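Local coordinates for probable protein phosphatase 2C 50 (Oryza sativa subsp. japonica, PDB 5ZCG), which probably removes phosphate from phosphoserine and phosphothreonine in proteins, as a magnesium-containing serine/threonine phosphatase of the PP2C family, at residues R266-W271 with V315-L320. The protein carries 5 engineered substitutions. Residues are numbered along the deposited sequence; the frame is centred on the assembly and turned at random.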
ATOM      1  N   ARG A 266      -8.700 -27.397 -10.979  1.00 43.85           N
ATOM      2  CA  ARG A 266      -8.683 -28.829 -10.731  1.00 44.14           C
ATOM      3  C   ARG A 266      -9.101 -29.117  -9.282  1.00 39.90           C
ATOM      4  O   ARG A 266      -9.753 -30.125  -9.003  1.00 40.14           O
ATOM      5  CB  ARG A 266      -7.312 -29.413 -11.040  1.00 50.16           C
ATOM      6  CG  ARG A 266      -6.930 -30.596 -10.160  1.00 54.65           C
ATOM      7  CD  ARG A 266      -5.655 -31.257 -10.612  1.00 56.79           C
ATOM      8  NE  ARG A 266      -4.531 -30.326 -10.611  1.00 61.38           N
ATOM      9  CZ  ARG A 266      -4.086 -29.674  -9.539  1.00 56.74           C
ATOM     10  NH1 ARG A 266      -4.657 -29.837  -8.351  1.00 56.30           N
ATOM     11  NH2 ARG A 266      -3.065 -28.845  -9.657  1.00 52.44           N
ATOM     12  N   GLN A 267      -8.780 -28.217  -8.338  1.00 38.64           N
ATOM     13  CA  GLN A 267      -9.237 -28.397  -6.961  1.00 39.54           C
ATOM     14  C   GLN A 267     -10.753 -28.323  -6.873  1.00 38.96           C
ATOM     15  O   GLN A 267     -11.368 -29.105  -6.145  1.00 37.91           O
ATOM     16  CB  GLN A 267      -8.576 -27.353  -6.062  1.00 36.35           C
ATOM     17  CG  GLN A 267      -7.198 -27.770  -5.580  1.00 38.86           C
ATOM     18  CD  GLN A 267      -7.216 -29.097  -4.845  1.00 45.96           C
ATOM     19  OE1 GLN A 267      -7.920 -29.249  -3.844  1.00 50.17           O
ATOM     20  NE2 GLN A 267      -6.441 -30.065  -5.336  1.00 40.10           N
ATOM     21  N   ILE A 268     -11.376 -27.385  -7.591  1.00 39.23           N
ATOM     22  CA  ILE A 268     -12.837 -27.294  -7.550  1.00 38.02           C
ATOM     23  C   ILE A 268     -13.463 -28.571  -8.107  1.00 37.98           C
ATOM     24  O   ILE A 268     -14.346 -29.189  -7.480  1.00 42.63           O
ATOM     25  CB  ILE A 268     -13.316 -26.043  -8.310  1.00 38.91           C
ATOM     26  CG1 ILE A 268     -13.023 -24.771  -7.494  1.00 39.51           C
ATOM     27  CG2 ILE A 268     -14.796 -26.154  -8.643  1.00 39.70           C
ATOM     28  CD1 ILE A 268     -13.020 -23.483  -8.315  1.00 39.23           C
ATOM     29  N   LEU A 269     -12.995 -29.000  -9.287  1.00 36.59           N
ATOM     30  CA  LEU A 269     -13.549 -30.209  -9.892  1.00 46.51           C
ATOM     31  C   LEU A 269     -13.319 -31.430  -9.007  1.00 46.10           C
ATOM     32  O   LEU A 269     -14.207 -32.279  -8.862  1.00 46.76           O
ATOM     33  CB  LEU A 269     -12.943 -30.430 -11.278  1.00 49.59           C
ATOM     34  CG  LEU A 269     -13.196 -29.332 -12.313  1.00 50.42           C
ATOM     35  CD1 LEU A 269     -12.362 -29.582 -13.559  1.00 52.29           C
ATOM     36  CD2 LEU A 269     -14.679 -29.236 -12.656  1.00 50.50           C
ATOM     37  N   LEU A 270     -12.137 -31.527  -8.390  1.00 42.33           N
ATOM     38  CA  LEU A 270     -11.828 -32.671  -7.541  1.00 44.34           C
ATOM     39  C   LEU A 270     -12.710 -32.687  -6.303  1.00 46.15           C
ATOM     40  O   LEU A 270     -13.143 -33.759  -5.865  1.00 39.66           O
ATOM     41  CB  LEU A 270     -10.352 -32.662  -7.142  1.00 43.25           C
ATOM     42  CG  LEU A 270      -9.322 -33.191  -8.141  1.00 44.45           C
ATOM     43  CD1 LEU A 270      -7.923 -32.883  -7.629  1.00 44.49           C
ATOM     44  CD2 LEU A 270      -9.493 -34.695  -8.387  1.00 40.23           C
ATOM     45  N   TRP A 271     -12.968 -31.518  -5.706  1.00 44.66           N
ATOM     46  CA  TRP A 271     -13.873 -31.502  -4.563  1.00 46.78           C
ATOM     47  C   TRP A 271     -15.244 -32.019  -4.961  1.00 51.45           C
ATOM     48  O   TRP A 271     -15.845 -32.826  -4.236  1.00 52.43           O
ATOM     49  CB  TRP A 271     -14.001 -30.104  -3.957  1.00 44.55           C
ATOM     50  CG  TRP A 271     -14.687 -30.167  -2.615  1.00 48.03           C
ATOM     51  CD1 TRP A 271     -14.085 -30.170  -1.389  1.00 48.97           C
ATOM     52  CD2 TRP A 271     -16.100 -30.286  -2.365  1.00 49.71           C
ATOM     53  NE1 TRP A 271     -15.030 -30.268  -0.396  1.00 50.29           N
ATOM     54  CE2 TRP A 271     -16.273 -30.341  -0.968  1.00 51.27           C
ATOM     55  CE3 TRP A 271     -17.232 -30.338  -3.188  1.00 47.06           C
ATOM     56  CZ2 TRP A 271     -17.532 -30.450  -0.373  1.00 50.77           C
ATOM     57  CZ3 TRP A 271     -18.480 -30.451  -2.597  1.00 49.86           C
ATOM     58  CH2 TRP A 271     -18.619 -30.502  -1.203  1.00 50.87           C
ATOM     59  N   VAL A 315      -6.087 -15.343  -0.608  1.00 34.65           N
ATOM     60  CA  VAL A 315      -6.563 -15.892  -1.869  1.00 34.15           C
ATOM     61  C   VAL A 315      -8.078 -15.992  -1.806  1.00 34.18           C
ATOM     62  O   VAL A 315      -8.630 -16.608  -0.886  1.00 34.05           O
ATOM     63  CB  VAL A 315      -5.949 -17.280  -2.161  1.00 34.21           C
ATOM     64  CG1 VAL A 315      -6.400 -17.790  -3.522  1.00 30.15           C
ATOM     65  CG2 VAL A 315      -4.408 -17.243  -2.069  1.00 30.95           C
ATOM     66  N   ILE A 316      -8.750 -15.399  -2.784  1.00 34.18           N
ATOM     67  CA  ILE A 316     -10.169 -15.612  -3.018  1.00 31.31           C
ATOM     68  C   ILE A 316     -10.306 -16.333  -4.346  1.00 31.40           C
ATOM     69  O   ILE A 316      -9.732 -15.903  -5.357  1.00 32.07           O
ATOM     70  CB  ILE A 316     -10.965 -14.294  -3.040  1.00 25.84           C
ATOM     71  CG1 ILE A 316     -10.851 -13.547  -1.711  1.00 28.22           C
ATOM     72  CG2 ILE A 316     -12.426 -14.586  -3.353  1.00 26.22           C
ATOM     73  CD1 ILE A 316     -11.585 -12.206  -1.714  1.00 29.00           C
ATOM     74  N   VAL A 317     -11.061 -17.426  -4.346  1.00 31.34           N
ATOM     75  CA  VAL A 317     -11.392 -18.153  -5.562  1.00 32.02           C
ATOM     76  C   VAL A 317     -12.899 -18.063  -5.745  1.00 34.34           C
ATOM     77  O   VAL A 317     -13.661 -18.429  -4.842  1.00 38.83           O
ATOM     78  CB  VAL A 317     -10.921 -19.612  -5.501  1.00 32.86           C
ATOM     79  CG1 VAL A 317     -11.266 -20.341  -6.801  1.00 31.49           C
ATOM     80  CG2 VAL A 317      -9.421 -19.659  -5.224  1.00 28.80           C
ATOM     81  N   VAL A 318     -13.327 -17.566  -6.901  1.00 32.99           N
ATOM     82  CA  VAL A 318     -14.745 -17.444  -7.229  1.00 30.69           C
ATOM     83  C   VAL A 318     -15.051 -18.416  -8.358  1.00 31.76           C
ATOM     84  O   VAL A 318     -14.539 -18.263  -9.473  1.00 35.35           O
ATOM     85  CB  VAL A 318     -15.120 -16.004  -7.620  1.00 28.12           C
ATOM     86  CG1 VAL A 318     -16.592 -15.929  -8.018  1.00 29.15           C
ATOM     87  CG2 VAL A 318     -14.833 -15.047  -6.471  1.00 27.34           C
ATOM     88  N   ASP A 319     -15.879 -19.413  -8.072  1.00 31.65           N
ATOM     89  CA  ASP A 319     -16.327 -20.342  -9.097  1.00 37.57           C
ATOM     90  C   ASP A 319     -17.331 -19.635 -10.001  1.00 41.42           C
ATOM     91  O   ASP A 319     -18.366 -19.150  -9.532  1.00 43.51           O
ATOM     92  CB  ASP A 319     -16.937 -21.580  -8.442  1.00 34.39           C
ATOM     93  CG  ASP A 319     -17.295 -22.662  -9.441  1.00 37.47           C
ATOM     94  OD1 ASP A 319     -17.044 -22.485 -10.653  1.00 38.15           O
ATOM     95  OD2 ASP A 319     -17.837 -23.700  -9.009  1.00 40.36           O
ATOM     96  N   LEU A 320     -17.023 -19.561 -11.293  1.00 41.56           N
ATOM     97  CA  LEU A 320     -17.852 -18.830 -12.238  1.00 44.68           C
ATOM     98  C   LEU A 320     -18.842 -19.714 -12.986  1.00 47.51           C
ATOM     99  O   LEU A 320     -19.564 -19.210 -13.849  1.00 43.73           O
ATOM    100  CB  LEU A 320     -16.964 -18.091 -13.246  1.00 41.56           C
ATOM    101  CG  LEU A 320     -16.183 -16.880 -12.729  1.00 39.30           C
ATOM    102  CD1 LEU A 320     -15.365 -16.257 -13.846  1.00 37.28           C
ATOM    103  CD2 LEU A 320     -17.117 -15.847 -12.121  1.00 40.92           C
TER
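I268 meets V317 methyl to methyl, with CD1 of I268 3.9 Å from CG1 of V317. The two side chains reach toward each other from helix and strand, and their contact is purely apolar. The other branch of I268 takes a second partner: its CG2 lies 3.9 Å from OD2 of D319, a van der Waals approach in which the side chains run at a slant to one another. One isoleucine thus spans two strand residues that lie on the same face, two positions apart. Its fork suits this role. With chi1 at -74° and the ethyl arm extended (chi2 161°), CD1 is carried out to the valine while CG2 is turned to the aspartate. V317 suits a buried strand position, being beta-branched and short, and its CG1 stands anti to the backbone N (chi1 -179°), facing the helix. D319 closes the strand at a partly exposed position, a place that suits a carboxylate; OD1 accepts a hydrogen bond from the backbone N of K321, which probably helps to hold the group while OD2 lies against I268. Between 266-271 and 315-320 about 120 Å² is buried, both sides summed, a small patch that rests on I268 for the helix. Alternation sends I316 and V318 to the opposite face, where both pack on F57 of strand 53-63. Strand 313-319 runs antiparallel between strands 3-9 and 241-247, so this contact lays helix 257-274 on the outer face of one sheet of the PP2C beta-sandwich, beside helix 291-306, which Q267 and W271 touch.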